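Local coordinates for uncharacterized ABC transporter solute-binding protein yclQ (Bacillus subtilis subsp. subtilis str. 168, PDB 3GFV) that binds iron-free and ferric petrobactin, as well as the precursor 3,4-dihydroxybenzoic acid, and serves an ABC transporter that takes up ferric-petrobactin, at residues S131-A136 against N155-I160; A272-S277 against T285-E290; H21-N26 against E107-F112; V19-Q22 against G27-V30; L195-D198 against A203-D206. One frame throughout, in Å; residues are numbered along the deposited sequence.

Contact 1 of 5, residues S131-A136 against N155-I160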
# COMPACT_ATOMS: atom_id res chain seq x y z
N SER A 131 10.64 -1.23 -7.20
CA SER A 131 9.61 -0.27 -7.62
C SER A 131 9.35 0.76 -6.52
O SER A 131 9.14 1.95 -6.82
CB SER A 131 8.30 -0.97 -8.07
OG SER A 131 7.74 -1.68 -6.99
N PHE A 132 9.36 0.32 -5.26
CA PHE A 132 9.18 1.23 -4.12
C PHE A 132 10.27 2.31 -4.14
O PHE A 132 9.99 3.50 -4.06
CB PHE A 132 9.27 0.46 -2.80
CG PHE A 132 9.08 1.31 -1.57
CD1 PHE A 132 7.80 1.63 -1.14
CD2 PHE A 132 10.17 1.76 -0.83
CE1 PHE A 132 7.61 2.41 0.00
CE2 PHE A 132 9.99 2.54 0.31
CZ PHE A 132 8.69 2.86 0.73
N LYS A 133 11.52 1.90 -4.22
CA LYS A 133 12.57 2.91 -4.26
C LYS A 133 12.48 3.80 -5.49
O LYS A 133 12.69 5.02 -5.42
CB LYS A 133 13.94 2.26 -4.16
CG LYS A 133 14.14 1.61 -2.80
CD LYS A 133 15.52 0.97 -2.69
CE LYS A 133 15.90 0.76 -1.24
NZ LYS A 133 17.22 0.10 -1.12
N SER A 134 12.16 3.21 -6.64
CA SER A 134 12.09 3.99 -7.86
C SER A 134 11.00 5.05 -7.76
O SER A 134 11.19 6.20 -8.16
CB SER A 134 11.89 3.09 -9.07
OG SER A 134 11.65 3.88 -10.22
N ASP A 135 9.86 4.68 -7.20
CA ASP A 135 8.74 5.63 -7.06
C ASP A 135 9.14 6.79 -6.17
O ASP A 135 8.89 7.95 -6.53
CB ASP A 135 7.52 4.94 -6.45
CG ASP A 135 6.83 3.99 -7.42
OD1 ASP A 135 7.24 3.95 -8.61
OD2 ASP A 135 5.88 3.28 -6.99
N ALA A 136 9.70 6.47 -5.00
CA ALA A 136 10.14 7.50 -4.06
C ALA A 136 11.18 8.42 -4.69
O ALA A 136 11.11 9.65 -4.59
CB ALA A 136 10.71 6.85 -2.76
N ASN A 155 16.76 4.74 6.03
CA ASN A 155 16.15 4.39 7.31
C ASN A 155 15.17 3.24 7.16
O ASN A 155 15.12 2.35 8.01
CB ASN A 155 15.40 5.57 7.91
CG ASN A 155 16.31 6.69 8.32
OD1 ASN A 155 17.50 6.48 8.59
ND2 ASN A 155 15.76 7.91 8.37
N ILE A 156 14.39 3.27 6.09
CA ILE A 156 13.47 2.17 5.81
C ILE A 156 14.23 0.84 5.58
O ILE A 156 13.84 -0.20 6.11
CB ILE A 156 12.55 2.55 4.64
CG1 ILE A 156 11.51 3.54 5.16
CG2 ILE A 156 11.88 1.31 4.05
CD1 ILE A 156 10.68 4.20 4.06
N ASP A 157 15.34 0.89 4.84
CA ASP A 157 16.13 -0.32 4.63
C ASP A 157 16.62 -0.89 5.97
O ASP A 157 16.64 -2.11 6.16
CB ASP A 157 17.32 -0.07 3.71
CG ASP A 157 16.93 -0.06 2.24
OD1 ASP A 157 15.79 -0.47 1.90
OD2 ASP A 157 17.77 0.35 1.42
N HIS A 158 17.00 0.00 6.88
CA HIS A 158 17.47 -0.40 8.20
C HIS A 158 16.34 -1.05 9.00
O HIS A 158 16.56 -2.04 9.70
CB HIS A 158 18.01 0.81 8.96
CG HIS A 158 18.42 0.52 10.37
ND1 HIS A 158 19.74 0.34 10.74
CD2 HIS A 158 17.70 0.39 11.51
CE1 HIS A 158 19.80 0.11 12.04
NE2 HIS A 158 18.58 0.13 12.53
N SER A 159 15.15 -0.46 8.92
CA SER A 159 13.97 -0.99 9.61
C SER A 159 13.57 -2.32 9.01
O SER A 159 13.18 -3.25 9.73
CB SER A 159 12.79 -0.02 9.50
OG SER A 159 13.07 1.19 10.18
N ILE A 160 13.67 -2.43 7.69
CA ILE A 160 13.37 -3.70 7.01
C ILE A 160 14.35 -4.81 7.44
O ILE A 160 13.94 -5.95 7.72
CB ILE A 160 13.38 -3.53 5.48
CG1 ILE A 160 12.11 -2.79 5.03
CG2 ILE A 160 13.43 -4.88 4.77
CD1 ILE A 160 12.14 -2.41 3.57
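Lys-133 and Asp-157, whose CA atoms lie 10.1 Å apart, mark the nearest backbone approach of two helical segments, a separation that only side chains can span. Segment 155-160 belongs to helix 146-170, the long connecting helix that spans the two lobes in the periplasmic binding protein fold of siderophore-binding proteins, and segment 131-136 to helix 128-142 just before it. Two pairs carry the contact, one apolar and one charged. Phe-132, with CG anti to the backbone N (chi1 -179°), directs its ring at the other helix, where Ile-156 CD1 meets the ring at its edge, 4.1 Å from CZ. This touch is light, but Met-284 of helix 281-296 packs on both side chains and Leu-153 adds to the cover of Phe-132, making the pair part of a three-helix core. At the more solvent-accessible margin, Lys-133 runs out extended beyond CG and meets Asp-157 coming from the opposite direction. The result is a salt bridge that joins the helices directly, side chain to side chain. The ammonium does not sit midway between the two carboxylate oxygens: NZ of Lys-133 lies 2.6 Å from OD2 of Asp-157 and uses the syn lone pair of that oxygen.

Contact 2 of 5, residues A272-S277 against T285-E290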
# COMPACT_ATOMS: atom_id res chain seq x y z
N ALA A 272 -7.54 -0.18 6.32
CA ALA A 272 -7.64 0.98 5.42
C ALA A 272 -6.29 1.33 4.77
O ALA A 272 -6.20 1.54 3.56
CB ALA A 272 -8.23 2.20 6.15
N THR A 273 -5.23 1.37 5.57
CA THR A 273 -3.91 1.66 5.02
C THR A 273 -3.43 0.55 4.08
O THR A 273 -2.94 0.82 2.99
CB THR A 273 -2.90 1.89 6.15
OG1 THR A 273 -3.29 3.07 6.87
CG2 THR A 273 -1.48 2.07 5.61
N TRP A 274 -3.60 -0.71 4.50
CA TRP A 274 -3.10 -1.82 3.71
C TRP A 274 -3.85 -2.02 2.39
O TRP A 274 -3.24 -2.37 1.37
CB TRP A 274 -3.08 -3.12 4.53
CG TRP A 274 -1.96 -3.17 5.50
CD1 TRP A 274 -1.83 -2.44 6.64
CD2 TRP A 274 -0.80 -4.00 5.42
NE1 TRP A 274 -0.66 -2.76 7.29
CE2 TRP A 274 0.01 -3.70 6.54
CE3 TRP A 274 -0.35 -4.95 4.50
CZ2 TRP A 274 1.24 -4.34 6.78
CZ3 TRP A 274 0.87 -5.59 4.73
CH2 TRP A 274 1.64 -5.28 5.87
N TYR A 275 -5.16 -1.76 2.41
CA TYR A 275 -6.00 -1.96 1.24
C TYR A 275 -6.05 -0.74 0.31
O TYR A 275 -5.99 -0.88 -0.91
CB TYR A 275 -7.40 -2.38 1.67
CG TYR A 275 -8.30 -2.71 0.50
CD1 TYR A 275 -8.09 -3.87 -0.23
CD2 TYR A 275 -9.33 -1.86 0.14
CE1 TYR A 275 -8.92 -4.19 -1.30
CE2 TYR A 275 -10.16 -2.17 -0.93
CZ TYR A 275 -9.94 -3.34 -1.65
OH TYR A 275 -10.76 -3.65 -2.72
N LEU A 276 -6.13 0.45 0.88
CA LEU A 276 -6.32 1.66 0.06
C LEU A 276 -5.00 2.34 -0.25
O LEU A 276 -4.91 3.15 -1.16
CB LEU A 276 -7.17 2.68 0.79
CG LEU A 276 -8.56 2.16 1.18
CD1 LEU A 276 -9.27 3.18 2.07
CD2 LEU A 276 -9.38 1.79 -0.05
N SER A 277 -3.97 2.02 0.53
CA SER A 277 -2.72 2.77 0.39
C SER A 277 -1.53 1.82 0.28
O SER A 277 -1.62 0.76 -0.32
CB SER A 277 -2.54 3.75 1.55
OG SER A 277 -1.43 4.63 1.29
N THR A 285 6.58 2.81 6.48
CA THR A 285 7.07 2.94 7.85
C THR A 285 6.08 2.33 8.84
O THR A 285 6.46 1.56 9.73
CB THR A 285 7.36 4.39 8.19
OG1 THR A 285 8.45 4.84 7.38
CG2 THR A 285 7.74 4.52 9.65
N GLN A 286 4.81 2.67 8.65
CA GLN A 286 3.75 2.13 9.48
C GLN A 286 3.67 0.61 9.36
O GLN A 286 3.58 -0.10 10.37
CB GLN A 286 2.40 2.72 9.08
CG GLN A 286 1.29 2.19 9.97
CD GLN A 286 -0.09 2.61 9.51
OE1 GLN A 286 -0.34 3.78 9.22
NE2 GLN A 286 -0.99 1.64 9.45
N MSE A 287 3.71 0.13 8.12
CA MSE A 287 3.51 -1.29 7.82
C MSE A 287 4.61 -2.12 8.44
O MSE A 287 4.34 -3.20 9.04
CB MSE A 287 3.37 -1.54 6.32
CG MSE A 287 2.06 -1.00 5.74
SE MSE A 287 2.19 -0.67 3.82
CE MSE A 287 2.14 -2.46 3.21
N ILE A 288 5.84 -1.66 8.32
CA ILE A 288 6.95 -2.37 8.98
C ILE A 288 6.68 -2.50 10.47
O ILE A 288 6.79 -3.59 11.05
CB ILE A 288 8.29 -1.67 8.73
CG1 ILE A 288 8.63 -1.70 7.23
CG2 ILE A 288 9.43 -2.31 9.59
CD1 ILE A 288 9.69 -0.66 6.85
N LYS A 289 6.31 -1.39 11.10
CA LYS A 289 6.12 -1.37 12.55
C LYS A 289 4.97 -2.28 13.00
O LYS A 289 5.07 -2.94 14.03
CB LYS A 289 5.88 0.05 13.05
CG LYS A 289 5.52 0.12 14.53
CD LYS A 289 5.15 1.54 14.98
CE LYS A 289 4.49 1.54 16.36
NZ LYS A 289 5.33 0.82 17.37
N GLU A 290 3.89 -2.32 12.23
CA GLU A 290 2.80 -3.23 12.56
C GLU A 290 3.27 -4.69 12.55
O GLU A 290 2.89 -5.47 13.43
CB GLU A 290 1.62 -3.10 11.59
CG GLU A 290 0.92 -1.75 11.62
CD GLU A 290 -0.22 -1.73 10.60
OE1 GLU A 290 -1.25 -2.33 10.89
OE2 GLU A 290 -0.07 -1.15 9.52
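The indole of Trp-274 is covered on one face by Met-287, present here as selenomethionine, and is met in its own plane at the pyrrole edge by OE2 of Glu-290. Met-287 comes from the opposite direction and curls over the ring: its CG stands 3.3 Å above the plane near the rim, 3.5 Å from Trp-274 CE2. A bend at chi3 (74°) then brings CE back over the six-membered ring, 3.7 Å from the centroid, as a CH-pi contact. SE of Met-287 rides higher, 4.7 Å from the same centroid, a Met-aromatic contact at longer range.

At the edge, Trp-274 NE1 donates to Glu-290 OE2 over 2.8 Å, with ring and carboxylate planes turned 77° apart. In the conformer of Gln-286 described here, one of two, its NE2 also donates to this oxygen, at 2.9 Å. The two donors then reach OE2 from opposite faces of the carboxylate, which probably helps hold that group in place. Asp-270, outside both segments, supplies OD2 to Thr-273 OG1 and its backbone N to Glu-290 OE1; in the same conformer, Gln-286 NE2 bonds to that OD2 as well.

Within the fold, the contact joins helix 271-276 to helix 281-296, whose segments 272-276 and 285-290 run at 124° to each other. Leu-195 of helix 195-198 packs against both Trp-274 and Met-287, and Ile-288 turns away to meet helix 146-170.

Contact 3 of 5, residues H21-N26 against E107-F112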
# COMPACT_ATOMS: atom_id res chain seq x y z
N HIS A 21 8.40 5.94 -16.14
CA HIS A 21 7.48 5.24 -15.25
C HIS A 21 6.88 4.06 -15.99
O HIS A 21 7.07 3.91 -17.19
CB HIS A 21 6.39 6.20 -14.73
CG HIS A 21 5.49 6.73 -15.79
ND1 HIS A 21 5.82 7.81 -16.59
CD2 HIS A 21 4.25 6.34 -16.18
CE1 HIS A 21 4.82 8.06 -17.42
NE2 HIS A 21 3.86 7.17 -17.20
N GLN A 22 6.15 3.22 -15.25
CA GLN A 22 5.58 1.99 -15.79
C GLN A 22 4.80 2.18 -17.08
O GLN A 22 4.83 1.30 -17.95
CB GLN A 22 4.67 1.33 -14.76
CG GLN A 22 5.24 0.06 -14.21
CD GLN A 22 5.48 -0.94 -15.31
OE1 GLN A 22 6.58 -1.46 -15.48
NE2 GLN A 22 4.44 -1.19 -16.11
N LEU A 23 4.08 3.30 -17.18
CA LEU A 23 3.20 3.54 -18.32
C LEU A 23 3.86 4.36 -19.43
O LEU A 23 3.22 4.68 -20.44
CB LEU A 23 1.89 4.20 -17.87
CG LEU A 23 1.04 3.29 -16.98
CD1 LEU A 23 -0.36 3.86 -16.83
CD2 LEU A 23 0.98 1.84 -17.51
N ASP A 24 5.12 4.72 -19.23
CA ASP A 24 5.95 5.23 -20.33
C ASP A 24 7.43 5.14 -19.98
O ASP A 24 8.00 6.03 -19.34
CB ASP A 24 5.58 6.65 -20.74
CG ASP A 24 6.23 7.04 -22.07
OD1 ASP A 24 7.16 6.32 -22.50
OD2 ASP A 24 5.80 8.04 -22.68
N LYS A 25 8.04 4.04 -20.39
CA LYS A 25 9.40 3.74 -19.99
C LYS A 25 10.42 4.61 -20.71
O LYS A 25 11.59 4.65 -20.33
CB LYS A 25 9.68 2.25 -20.14
CG LYS A 25 8.92 1.42 -19.10
CD LYS A 25 8.65 -0.01 -19.55
CE LYS A 25 9.91 -0.86 -19.53
NZ LYS A 25 10.57 -0.84 -18.19
N ASN A 26 9.96 5.33 -21.73
CA ASN A 26 10.82 6.25 -22.46
C ASN A 26 10.82 7.62 -21.80
O ASN A 26 11.69 8.45 -22.05
CB ASN A 26 10.41 6.33 -23.94
CG ASN A 26 11.02 5.22 -24.78
OD1 ASN A 26 10.96 5.24 -26.01
ND2 ASN A 26 11.63 4.24 -24.12
N GLU A 107 -6.09 1.97 -16.53
CA GLU A 107 -6.76 2.06 -17.81
C GLU A 107 -7.20 3.46 -18.22
O GLU A 107 -7.66 3.65 -19.34
CB GLU A 107 -7.99 1.15 -17.82
CG GLU A 107 -7.81 -0.09 -18.66
CD GLU A 107 -9.14 -0.75 -18.95
OE1 GLU A 107 -9.62 -0.66 -20.10
OE2 GLU A 107 -9.72 -1.32 -18.00
N SER A 108 -7.09 4.43 -17.32
CA SER A 108 -7.50 5.80 -17.66
C SER A 108 -6.29 6.70 -17.89
O SER A 108 -6.42 7.92 -17.94
CB SER A 108 -8.39 6.40 -16.56
OG SER A 108 -9.65 5.74 -16.56
N TYR A 109 -5.12 6.09 -18.02
CA TYR A 109 -3.89 6.85 -18.28
C TYR A 109 -4.05 7.79 -19.47
O TYR A 109 -3.68 8.97 -19.41
CB TYR A 109 -2.71 5.90 -18.51
CG TYR A 109 -1.41 6.64 -18.81
CD1 TYR A 109 -0.77 7.37 -17.82
CD2 TYR A 109 -0.84 6.59 -20.07
CE1 TYR A 109 0.43 8.05 -18.10
CE2 TYR A 109 0.35 7.26 -20.35
CZ TYR A 109 0.98 7.99 -19.36
OH TYR A 109 2.17 8.65 -19.62
N LYS A 110 -4.64 7.30 -20.56
CA LYS A 110 -4.80 8.14 -21.74
C LYS A 110 -5.69 9.35 -21.46
O LYS A 110 -5.42 10.46 -21.93
CB LYS A 110 -5.37 7.30 -22.88
CG LYS A 110 -5.66 8.07 -24.14
CD LYS A 110 -6.05 7.09 -25.24
CE LYS A 110 -6.64 7.81 -26.45
NZ LYS A 110 -6.89 6.84 -27.55
N GLU A 111 -6.75 9.14 -20.69
CA GLU A 111 -7.71 10.20 -20.37
C GLU A 111 -7.07 11.27 -19.47
O GLU A 111 -7.28 12.48 -19.65
CB GLU A 111 -8.97 9.61 -19.70
CG GLU A 111 -10.27 10.34 -20.06
CD GLU A 111 -11.52 9.76 -19.38
OE1 GLU A 111 -12.44 10.57 -19.08
OE2 GLU A 111 -11.61 8.53 -19.15
N PHE A 112 -6.31 10.83 -18.48
CA PHE A 112 -5.65 11.75 -17.56
C PHE A 112 -4.58 12.55 -18.31
O PHE A 112 -4.41 13.75 -18.06
CB PHE A 112 -5.00 10.97 -16.43
CG PHE A 112 -5.95 10.61 -15.29
CD1 PHE A 112 -6.56 11.62 -14.54
CD2 PHE A 112 -6.20 9.28 -14.95
CE1 PHE A 112 -7.40 11.30 -13.47
CE2 PHE A 112 -7.05 8.95 -13.89
CZ PHE A 112 -7.64 9.96 -13.15
O HOH W 1 2.99 8.11 -22.51
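Leu-23 and Tyr-109, with CA atoms 7.8 Å apart, bring a type I beta turn (His-21 to Asp-24) up to the first turn of helix 109-115. The turn lies in the loop that connects strands 16-21 and 27-31, and the contact fastens this N-terminal hairpin to the lobe built round the parallel sheet. Tyr-109 does nearly all the work from the helical side. Its CG stands anti to the backbone N (chi1 179°), a torsion that carries the phenol out over the turn. Leu-23 CB sits over the centre of the ring, 4.0 Å from the centroid and almost on the normal, a CH-pi contact. Farther back, Leu-23 CD1 packs against Tyr-109 CB at 3.5 Å, the leucine and the phenol lying alongside one another and pointing opposite ways.

The phenol oxygen reaches His-21, whose ring is set at 57° to that of Tyr-109. NE2 of His-21 donates to OH of Tyr-109 over 3.3 Å, a weak and bent bond. A water adds a second link, giving a hydrogen bond to Asp-24 OD2 at 2.8 Å and lying 3.1 Å from Tyr-109 OH, in the plane of the ring. The other carboxylate oxygen is turned inward: Asp-24 OD1 accepts from Asn-26 N at 3.1 Å, an Asx turn that shapes the loop. Thr-28 OG1 and Thr-118 O are further weak partners of the hydroxyl. With its direct protein bonds all weak, the chemistry is consistent with a phenol held largely by packing on its face, its oxygen shared among several modest polar partners.

Contact 4 of 5, residues V19-Q22 against G27-V30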
# COMPACT_ATOMS: atom_id res chain seq x y z
N VAL A 19 10.52 11.85 -16.64
CA VAL A 19 10.17 10.84 -15.64
C VAL A 19 9.84 9.51 -16.33
O VAL A 19 8.78 9.37 -16.92
CB VAL A 19 8.95 11.32 -14.80
CG1 VAL A 19 8.47 10.21 -13.83
CG2 VAL A 19 9.29 12.59 -14.06
N LYS A 20 10.74 8.55 -16.26
CA LYS A 20 10.40 7.19 -16.69
C LYS A 20 9.47 6.55 -15.66
O LYS A 20 9.71 6.63 -14.45
CB LYS A 20 11.67 6.34 -16.89
CG LYS A 20 12.47 6.78 -18.12
CD LYS A 20 13.70 5.91 -18.37
CE LYS A 20 14.30 6.23 -19.75
NZ LYS A 20 15.76 5.92 -19.82
N HIS A 21 8.40 5.94 -16.14
CA HIS A 21 7.48 5.24 -15.25
C HIS A 21 6.88 4.06 -15.99
O HIS A 21 7.07 3.91 -17.19
CB HIS A 21 6.39 6.20 -14.73
CG HIS A 21 5.49 6.73 -15.79
ND1 HIS A 21 5.82 7.81 -16.59
CD2 HIS A 21 4.25 6.34 -16.18
CE1 HIS A 21 4.82 8.06 -17.42
NE2 HIS A 21 3.86 7.17 -17.20
N GLN A 22 6.15 3.22 -15.25
CA GLN A 22 5.58 1.99 -15.79
C GLN A 22 4.80 2.18 -17.08
O GLN A 22 4.83 1.30 -17.95
CB GLN A 22 4.67 1.33 -14.76
CG GLN A 22 5.24 0.06 -14.21
CD GLN A 22 5.48 -0.94 -15.31
OE1 GLN A 22 6.58 -1.46 -15.48
NE2 GLN A 22 4.44 -1.19 -16.11
N GLY A 27 9.83 7.86 -20.95
CA GLY A 27 9.81 9.06 -20.15
C GLY A 27 8.72 10.05 -20.51
O GLY A 27 8.49 10.36 -21.68
N THR A 28 8.07 10.58 -19.49
CA THR A 28 7.11 11.66 -19.63
C THR A 28 7.71 12.95 -19.06
O THR A 28 8.20 12.97 -17.93
CB THR A 28 5.85 11.35 -18.82
OG1 THR A 28 5.25 10.15 -19.32
CG2 THR A 28 4.88 12.51 -18.89
N LYS A 29 7.66 14.03 -19.85
CA LYS A 29 8.13 15.33 -19.40
C LYS A 29 7.17 15.92 -18.38
O LYS A 29 5.98 16.08 -18.67
CB LYS A 29 8.22 16.30 -20.58
CG LYS A 29 9.62 16.52 -21.12
CD LYS A 29 10.23 15.23 -21.63
CE LYS A 29 11.51 15.51 -22.39
NZ LYS A 29 12.26 14.24 -22.61
N VAL A 30 7.68 16.25 -17.20
CA VAL A 30 6.87 16.88 -16.16
C VAL A 30 7.58 18.15 -15.66
O VAL A 30 8.82 18.25 -15.70
CB VAL A 30 6.52 15.92 -14.97
CG1 VAL A 30 6.07 14.55 -15.49
CG2 VAL A 30 7.70 15.78 -14.04
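Val-19 and Thr-28 form an antiparallel hydrogen-bonded pair in the beta hairpin of strands 16-21 and 27-31, a two-stranded sheet at the N-terminal end of the protein. Val-19 N donates to Thr-28 O at 2.9 Å, and Thr-28 N returns a bond of 2.9 Å to Val-19 O that is nearly straight (172° at the hydrogen). A CA-H...O contact from Gly-27 CA, at 3.4 Å, also falls on Val-19 O. Gly-27 has a positive phi of 111°, a backbone conformation readily open to glycine, and its CA lies 4.0 Å from Lys-20 CA.

Apolar packing occupies the face that bears Val-19. Its CG2, anti to the carbonyl carbon, meets Val-30 CG2 at 3.6 Å, the two side chains standing nearly perpendicular. Both valines also rest on Ile-119 of strand 118-120 and Ile-142 of helix 128-142, so the hairpin is laid against the lobe.

Among the polar side chains, the His-21 ring brings ND1 back to its own strand, where it donates a weak bond of 3.4 Å to Val-19 O, the same oxygen that accepts from Thr-28 N.

Contact 5 of 5, residues L195-D198 against A203-D206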
# COMPACT_ATOMS: atom_id res chain seq x y z
N LEU A 195 4.65 -8.60 0.35
CA LEU A 195 5.82 -7.98 1.00
C LEU A 195 6.08 -8.50 2.42
O LEU A 195 7.22 -8.47 2.89
CB LEU A 195 5.75 -6.45 0.98
CG LEU A 195 4.91 -5.74 2.04
CD1 LEU A 195 5.24 -4.25 2.01
CD2 LEU A 195 3.43 -5.97 1.78
N ILE A 196 5.04 -9.01 3.08
CA ILE A 196 5.21 -9.55 4.43
C ILE A 196 6.22 -10.71 4.37
O ILE A 196 7.05 -10.87 5.28
CB ILE A 196 3.86 -9.98 5.01
CG1 ILE A 196 3.06 -8.73 5.42
CG2 ILE A 196 4.07 -10.91 6.21
CD1 ILE A 196 1.56 -8.98 5.71
N HIS A 197 6.19 -11.45 3.28
CA HIS A 197 7.19 -12.50 3.02
C HIS A 197 8.39 -12.02 2.22
O HIS A 197 9.55 -12.34 2.58
CB HIS A 197 6.53 -13.66 2.28
CG HIS A 197 5.28 -14.14 2.92
ND1 HIS A 197 5.27 -14.74 4.17
CD2 HIS A 197 3.99 -14.14 2.49
CE1 HIS A 197 4.03 -15.07 4.48
NE2 HIS A 197 3.23 -14.71 3.48
N ASP A 198 8.14 -11.27 1.15
CA ASP A 198 9.19 -10.95 0.19
C ASP A 198 10.17 -9.91 0.72
O ASP A 198 11.34 -9.90 0.36
CB ASP A 198 8.57 -10.43 -1.11
CG ASP A 198 7.62 -11.43 -1.75
OD1 ASP A 198 7.87 -12.65 -1.63
OD2 ASP A 198 6.62 -10.99 -2.34
N ALA A 203 8.52 -16.29 7.00
CA ALA A 203 8.42 -17.51 6.21
C ALA A 203 6.95 -17.81 5.85
O ALA A 203 6.09 -17.78 6.73
CB ALA A 203 9.00 -18.69 7.01
N PRO A 204 6.67 -18.08 4.57
CA PRO A 204 5.28 -18.37 4.20
C PRO A 204 4.86 -19.72 4.76
O PRO A 204 5.61 -20.69 4.65
CB PRO A 204 5.32 -18.44 2.67
CG PRO A 204 6.64 -17.88 2.26
CD PRO A 204 7.57 -18.09 3.41
N ALA A 205 3.68 -19.77 5.38
CA ALA A 205 3.10 -21.04 5.79
C ALA A 205 2.69 -21.89 4.58
O ALA A 205 2.63 -23.12 4.67
CB ALA A 205 1.88 -20.80 6.72
N ASP A 206 2.41 -21.24 3.47
CA ASP A 206 2.10 -21.91 2.22
C ASP A 206 2.78 -21.18 1.07
O ASP A 206 2.31 -20.13 0.65
CB ASP A 206 0.57 -21.95 2.01
CG ASP A 206 0.17 -22.72 0.78
OD1 ASP A 206 1.05 -23.11 -0.01
OD2 ASP A 206 -1.06 -22.92 0.60
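A proline laid over a histidine ring, His-197 with Pro-204, makes this a CH-pi contact at the surface of the C-terminal lobe of the periplasmic binding protein fold. It joins the short helix 195-198 to the chain just beyond it, where residues 203-204 form a brief, weakly bonded strand running parallel to strand 173-180. No hydrogen bond passes directly between the two segments, so packing carries the whole contact. Pro-204 CB stands over one face of the imidazole, 4.1 Å from the ring centroid and only 14° off its normal, displaced slightly toward the rim. CG of Pro-204 shares the same face at 3.9 Å from His-197 ND1, and the two rings approach at a slant.

The rotation of the imidazole is probably fixed by its polar end. With CG anti to the carbonyl carbon (chi1 -50°), the ring is turned toward Pro-204, and there ND1 also reaches the backbone O of Val-202, to which it is hydrogen-bonded. Val-176 of strand 173-180 also touches the histidine. On the other side of the contact, Ala-203 and Ala-205 make backbone bonds to Gly-174, which hold the proline-bearing chain beside the sheet. Four residues link the two segments, and the histidine ring packs against the chain beyond them. The nearest approach involves the proline backbone: His-197 CE1 lies 3.5 Å from Pro-204 CA.

Overall arrangement
The five contacts illustrate how a two-lobed binding protein is assembled by joins of different kinds, from a hairpin to a contact between segments 81 residues apart. Contacts 3 and 4 share His-21 and Gln-22, with centres 9 Å apart, and together fasten the N-terminal hairpin to its lobe. Contact 5 belongs to the other lobe, its centre 32 Å from that of contact 4. Contacts 1 and 2 lie between: their centres are 14 Å apart, and they touch through Ile-160 CG1 and Ile-288 CD1 at 3.7 Å. Contact 2 also meets contact 5, where Trp-274 CZ3 lies 3.6 Å from Ile-196 CD1. As in related proteins, petrobactin probably binds in the cleft between the lobes.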